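Local coordinates for protein lipoxygenase (Cyanothece sp., PDB 5EK8) that is a 9R-lipoxygenase with a non-heme iron, and probably adds both atoms of molecular oxygen to a single fatty-acid substrate, at residues N65-D77 and L87-I100. Residues are numbered along the deposited sequence; the frame is centred on the assembly and turned at random.
Sequences NKPLHNIELEVWD and LGKGVTDQNGRFEI
Pro67 sets CB and CG against the backbone of Gln94 and Asn95 in the type I turn Asp93-Gly96, where the chain crosses between the two sheets of the PLAT-domain beta sandwich: hairpin 72-79/82-91 belongs to one sheet, strand 97-102 to the other. Leu68 O accepts Thr92 OG1 at 2.9 Å, on a lone pair in the carbonyl plane. His69 passes the turn with CA against Asp93 O; beyond the contact, His69 NE2 bonds Asn377 O and Asn70 ND2 bonds Glu484 OE2, tying the sandwich to the helical part of the chain. Ile71 N points almost straight at Thr92 OG1 (2.9 Å, 170°), and Ile71 O accepts a bond from Thr92 N. With chi1 at 57°, the Thr92 hydroxyl sits between its own N and carbonyl carbon, donating to Leu68 O and accepting from Ile71 N; a valine here would probably leave both without this shared partner. Leu73 turns into the core between the sheets. Its CD2 stands over one face of Phe98, 3.6 Å from the ring centroid and 18° off the normal, a CH-pi contact, while Leu73 CB meets Ile100 CD1 beside Gly90. On the opposite face of the hairpin Glu74 and Lys89 touch through their CG atoms, charged ends apart; Lys89 NZ bonds Gln42 O. Val75 CG2 packs on Ile100 CG2 at 3.6 Å. Leu87 and Gly88 both face Val75, a classic beta bulge: Val75 O receives both Leu87 N at 2.9 Å and the more distant Gly88 N at 3.3 Å.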
# COMPACT_ATOMS: atom_id res chain seq x y z
N ASN A 65 -19.27 9.34 -15.24
CA ASN A 65 -20.16 10.39 -15.73
C ASN A 65 -20.92 11.09 -14.60
O ASN A 65 -21.94 11.74 -14.83
CB ASN A 65 -21.14 9.84 -16.77
CG ASN A 65 -20.46 9.50 -18.08
OD1 ASN A 65 -19.52 10.17 -18.49
ND2 ASN A 65 -20.93 8.44 -18.73
N LYS A 66 -20.42 10.93 -13.38
CA LYS A 66 -20.91 11.69 -12.23
C LYS A 66 -20.30 13.08 -12.28
O LYS A 66 -19.27 13.28 -12.91
CB LYS A 66 -20.55 10.99 -10.91
CG LYS A 66 -21.32 9.71 -10.65
CD LYS A 66 -21.13 9.26 -9.21
CE LYS A 66 -21.89 7.98 -8.93
NZ LYS A 66 -21.75 7.57 -7.51
N PRO A 67 -20.94 14.05 -11.61
CA PRO A 67 -20.40 15.42 -11.61
C PRO A 67 -19.03 15.52 -10.95
O PRO A 67 -18.81 14.91 -9.89
CB PRO A 67 -21.44 16.21 -10.81
CG PRO A 67 -22.22 15.19 -10.05
CD PRO A 67 -22.24 13.98 -10.92
N LEU A 68 -18.12 16.26 -11.58
CA LEU A 68 -16.84 16.61 -10.97
C LEU A 68 -17.05 17.83 -10.08
O LEU A 68 -17.03 18.97 -10.54
CB LEU A 68 -15.79 16.90 -12.04
CG LEU A 68 -14.33 16.96 -11.60
CD1 LEU A 68 -13.86 15.61 -11.12
CD2 LEU A 68 -13.44 17.45 -12.74
N HIS A 69 -17.26 17.57 -8.79
CA HIS A 69 -17.77 18.57 -7.87
C HIS A 69 -16.71 19.37 -7.14
O HIS A 69 -15.65 18.84 -6.77
CB HIS A 69 -18.66 17.88 -6.84
CG HIS A 69 -17.97 16.78 -6.11
ND1 HIS A 69 -17.91 15.49 -6.59
CD2 HIS A 69 -17.30 16.77 -4.93
CE1 HIS A 69 -17.24 14.73 -5.74
NE2 HIS A 69 -16.86 15.49 -4.72
N ASN A 70 -17.00 20.65 -6.92
CA ASN A 70 -16.19 21.53 -6.08
C ASN A 70 -14.72 21.55 -6.46
O ASN A 70 -13.85 21.58 -5.59
CB ASN A 70 -16.34 21.12 -4.60
CG ASN A 70 -17.79 20.96 -4.18
OD1 ASN A 70 -18.71 21.41 -4.86
ND2 ASN A 70 -17.99 20.30 -3.04
N ILE A 71 -14.44 21.52 -7.75
CA ILE A 71 -13.06 21.55 -8.22
C ILE A 71 -12.79 22.90 -8.87
O ILE A 71 -13.67 23.49 -9.51
CB ILE A 71 -12.77 20.39 -9.19
CG1 ILE A 71 -11.27 20.11 -9.25
CG2 ILE A 71 -13.36 20.65 -10.58
CD1 ILE A 71 -10.94 18.71 -9.72
N GLU A 72 -11.57 23.41 -8.68
CA GLU A 72 -11.24 24.75 -9.14
C GLU A 72 -11.01 24.78 -10.64
O GLU A 72 -10.40 23.87 -11.22
CB GLU A 72 -10.02 25.29 -8.40
CG GLU A 72 -10.31 25.73 -6.98
CD GLU A 72 -9.07 26.16 -6.21
OE1 GLU A 72 -8.16 26.76 -6.82
OE2 GLU A 72 -9.00 25.88 -5.00
N LEU A 73 -11.52 25.83 -11.27
CA LEU A 73 -11.39 26.02 -12.70
C LEU A 73 -10.77 27.39 -12.99
O LEU A 73 -11.13 28.38 -12.35
CB LEU A 73 -12.74 25.90 -13.40
CG LEU A 73 -13.09 24.62 -14.14
CD1 LEU A 73 -12.58 23.39 -13.42
CD2 LEU A 73 -14.60 24.55 -14.31
N GLU A 74 -9.85 27.43 -13.94
CA GLU A 74 -9.26 28.69 -14.35
C GLU A 74 -9.49 28.93 -15.84
O GLU A 74 -9.26 28.05 -16.68
CB GLU A 74 -7.76 28.71 -14.03
CG GLU A 74 -7.45 28.64 -12.53
CD GLU A 74 -5.95 28.66 -12.23
OE1 GLU A 74 -5.14 28.50 -13.16
OE2 GLU A 74 -5.58 28.84 -11.04
N VAL A 75 -9.96 30.13 -16.18
CA VAL A 75 -10.12 30.50 -17.58
C VAL A 75 -8.86 31.21 -18.07
O VAL A 75 -8.44 32.21 -17.52
CB VAL A 75 -11.34 31.41 -17.79
CG1 VAL A 75 -11.27 32.10 -19.14
CG2 VAL A 75 -12.62 30.59 -17.67
N TRP A 76 -8.27 30.65 -19.12
CA TRP A 76 -7.05 31.18 -19.70
C TRP A 76 -7.22 31.45 -21.18
O TRP A 76 -8.03 30.82 -21.84
CB TRP A 76 -5.88 30.21 -19.50
CG TRP A 76 -5.40 30.09 -18.09
CD1 TRP A 76 -6.03 29.47 -17.06
CD2 TRP A 76 -4.17 30.60 -17.55
NE1 TRP A 76 -5.28 29.55 -15.91
CE2 TRP A 76 -4.13 30.25 -16.19
CE3 TRP A 76 -3.10 31.32 -18.09
CZ2 TRP A 76 -3.06 30.59 -15.36
CZ3 TRP A 76 -2.04 31.66 -17.27
CH2 TRP A 76 -2.03 31.30 -15.91
N ASP A 77 -6.45 32.40 -21.70
CA ASP A 77 -6.32 32.54 -23.13
C ASP A 77 -5.12 31.75 -23.60
O ASP A 77 -3.98 32.01 -23.18
CB ASP A 77 -6.17 33.99 -23.54
CG ASP A 77 -5.97 34.15 -25.03
OD1 ASP A 77 -4.82 34.05 -25.50
OD2 ASP A 77 -6.97 34.35 -25.74
N LEU A 87 -7.30 34.83 -17.15
CA LEU A 87 -8.49 35.64 -17.38
C LEU A 87 -9.47 35.63 -16.21
O LEU A 87 -10.16 36.62 -15.96
CB LEU A 87 -9.21 35.18 -18.66
CG LEU A 87 -8.36 35.20 -19.93
CD1 LEU A 87 -9.21 34.87 -21.15
CD2 LEU A 87 -7.65 36.55 -20.11
N GLY A 88 -9.54 34.51 -15.48
CA GLY A 88 -10.46 34.40 -14.36
C GLY A 88 -10.48 33.06 -13.65
O GLY A 88 -10.08 32.04 -14.21
N LYS A 89 -10.95 33.07 -12.40
CA LYS A 89 -11.00 31.87 -11.57
C LYS A 89 -12.43 31.43 -11.26
O LYS A 89 -13.38 32.10 -11.66
CB LYS A 89 -10.24 32.10 -10.26
CG LYS A 89 -8.84 31.55 -10.23
CD LYS A 89 -8.10 32.09 -9.01
CE LYS A 89 -8.97 32.00 -7.77
NZ LYS A 89 -8.39 32.77 -6.63
N GLY A 90 -12.56 30.33 -10.53
CA GLY A 90 -13.86 29.85 -10.10
C GLY A 90 -13.91 28.36 -9.84
O GLY A 90 -12.93 27.64 -10.08
N VAL A 91 -15.04 27.89 -9.33
CA VAL A 91 -15.20 26.48 -8.98
C VAL A 91 -16.47 25.87 -9.58
O VAL A 91 -17.36 26.58 -10.05
CB VAL A 91 -15.26 26.27 -7.45
CG1 VAL A 91 -14.13 26.99 -6.77
CG2 VAL A 91 -16.60 26.74 -6.89
N THR A 92 -16.53 24.54 -9.58
CA THR A 92 -17.74 23.83 -9.95
C THR A 92 -18.63 23.67 -8.72
O THR A 92 -18.13 23.58 -7.60
CB THR A 92 -17.42 22.45 -10.53
OG1 THR A 92 -16.66 21.70 -9.58
CG2 THR A 92 -16.63 22.58 -11.82
N ASP A 93 -19.95 23.64 -8.92
CA ASP A 93 -20.84 23.32 -7.81
C ASP A 93 -20.90 21.81 -7.65
O ASP A 93 -20.15 21.08 -8.30
CB ASP A 93 -22.25 23.92 -7.99
CG ASP A 93 -22.93 23.49 -9.28
OD1 ASP A 93 -23.76 24.28 -9.80
OD2 ASP A 93 -22.67 22.37 -9.78
N GLN A 94 -21.81 21.34 -6.80
CA GLN A 94 -21.91 19.91 -6.51
C GLN A 94 -22.40 19.12 -7.72
O GLN A 94 -22.21 17.90 -7.79
CB GLN A 94 -22.82 19.68 -5.30
CG GLN A 94 -22.30 20.31 -4.03
CD GLN A 94 -23.24 20.13 -2.85
OE1 GLN A 94 -24.46 20.06 -3.01
NE2 GLN A 94 -22.67 20.05 -1.64
N ASN A 95 -23.00 19.82 -8.68
CA ASN A 95 -23.43 19.19 -9.92
C ASN A 95 -22.40 19.36 -11.03
O ASN A 95 -22.69 19.09 -12.19
CB ASN A 95 -24.77 19.75 -10.37
CG ASN A 95 -25.84 19.65 -9.29
OD1 ASN A 95 -26.65 20.57 -9.12
ND2 ASN A 95 -25.84 18.54 -8.56
N GLY A 96 -21.21 19.83 -10.67
CA GLY A 96 -20.13 20.01 -11.63
C GLY A 96 -20.34 21.20 -12.53
O GLY A 96 -19.57 21.44 -13.46
N ARG A 97 -21.40 21.96 -12.27
CA ARG A 97 -21.71 23.14 -13.07
C ARG A 97 -20.89 24.35 -12.61
O ARG A 97 -20.56 24.48 -11.43
CB ARG A 97 -23.21 23.46 -12.99
CG ARG A 97 -24.09 22.43 -13.68
CD ARG A 97 -25.55 22.87 -13.70
NE ARG A 97 -26.35 22.01 -14.57
CZ ARG A 97 -27.04 20.95 -14.15
NH1 ARG A 97 -27.03 20.60 -12.87
NH2 ARG A 97 -27.74 20.23 -15.03
N PHE A 98 -20.56 25.22 -13.55
CA PHE A 98 -19.76 26.39 -13.23
C PHE A 98 -20.14 27.61 -14.07
O PHE A 98 -20.52 27.49 -15.25
CB PHE A 98 -18.27 26.08 -13.42
CG PHE A 98 -17.88 25.80 -14.85
CD1 PHE A 98 -17.50 26.83 -15.69
CD2 PHE A 98 -17.91 24.51 -15.34
CE1 PHE A 98 -17.15 26.58 -17.00
CE2 PHE A 98 -17.55 24.25 -16.65
CZ PHE A 98 -17.17 25.29 -17.47
N GLU A 99 -20.01 28.76 -13.42
CA GLU A 99 -20.26 30.06 -14.03
C GLU A 99 -19.08 30.99 -13.73
O GLU A 99 -19.15 31.83 -12.83
CB GLU A 99 -21.57 30.66 -13.51
CG GLU A 99 -22.09 31.85 -14.29
CD GLU A 99 -23.42 32.36 -13.74
OE1 GLU A 99 -23.96 31.71 -12.82
OE2 GLU A 99 -23.92 33.39 -14.23
N ILE A 100 -17.99 30.80 -14.47
CA ILE A 100 -16.76 31.58 -14.29
C ILE A 100 -16.86 33.00 -14.83
O ILE A 100 -17.27 33.21 -15.97
CB ILE A 100 -15.56 30.91 -15.01
CG1 ILE A 100 -15.48 29.41 -14.69
CG2 ILE A 100 -14.26 31.61 -14.65
CD1 ILE A 100 -15.03 29.10 -13.29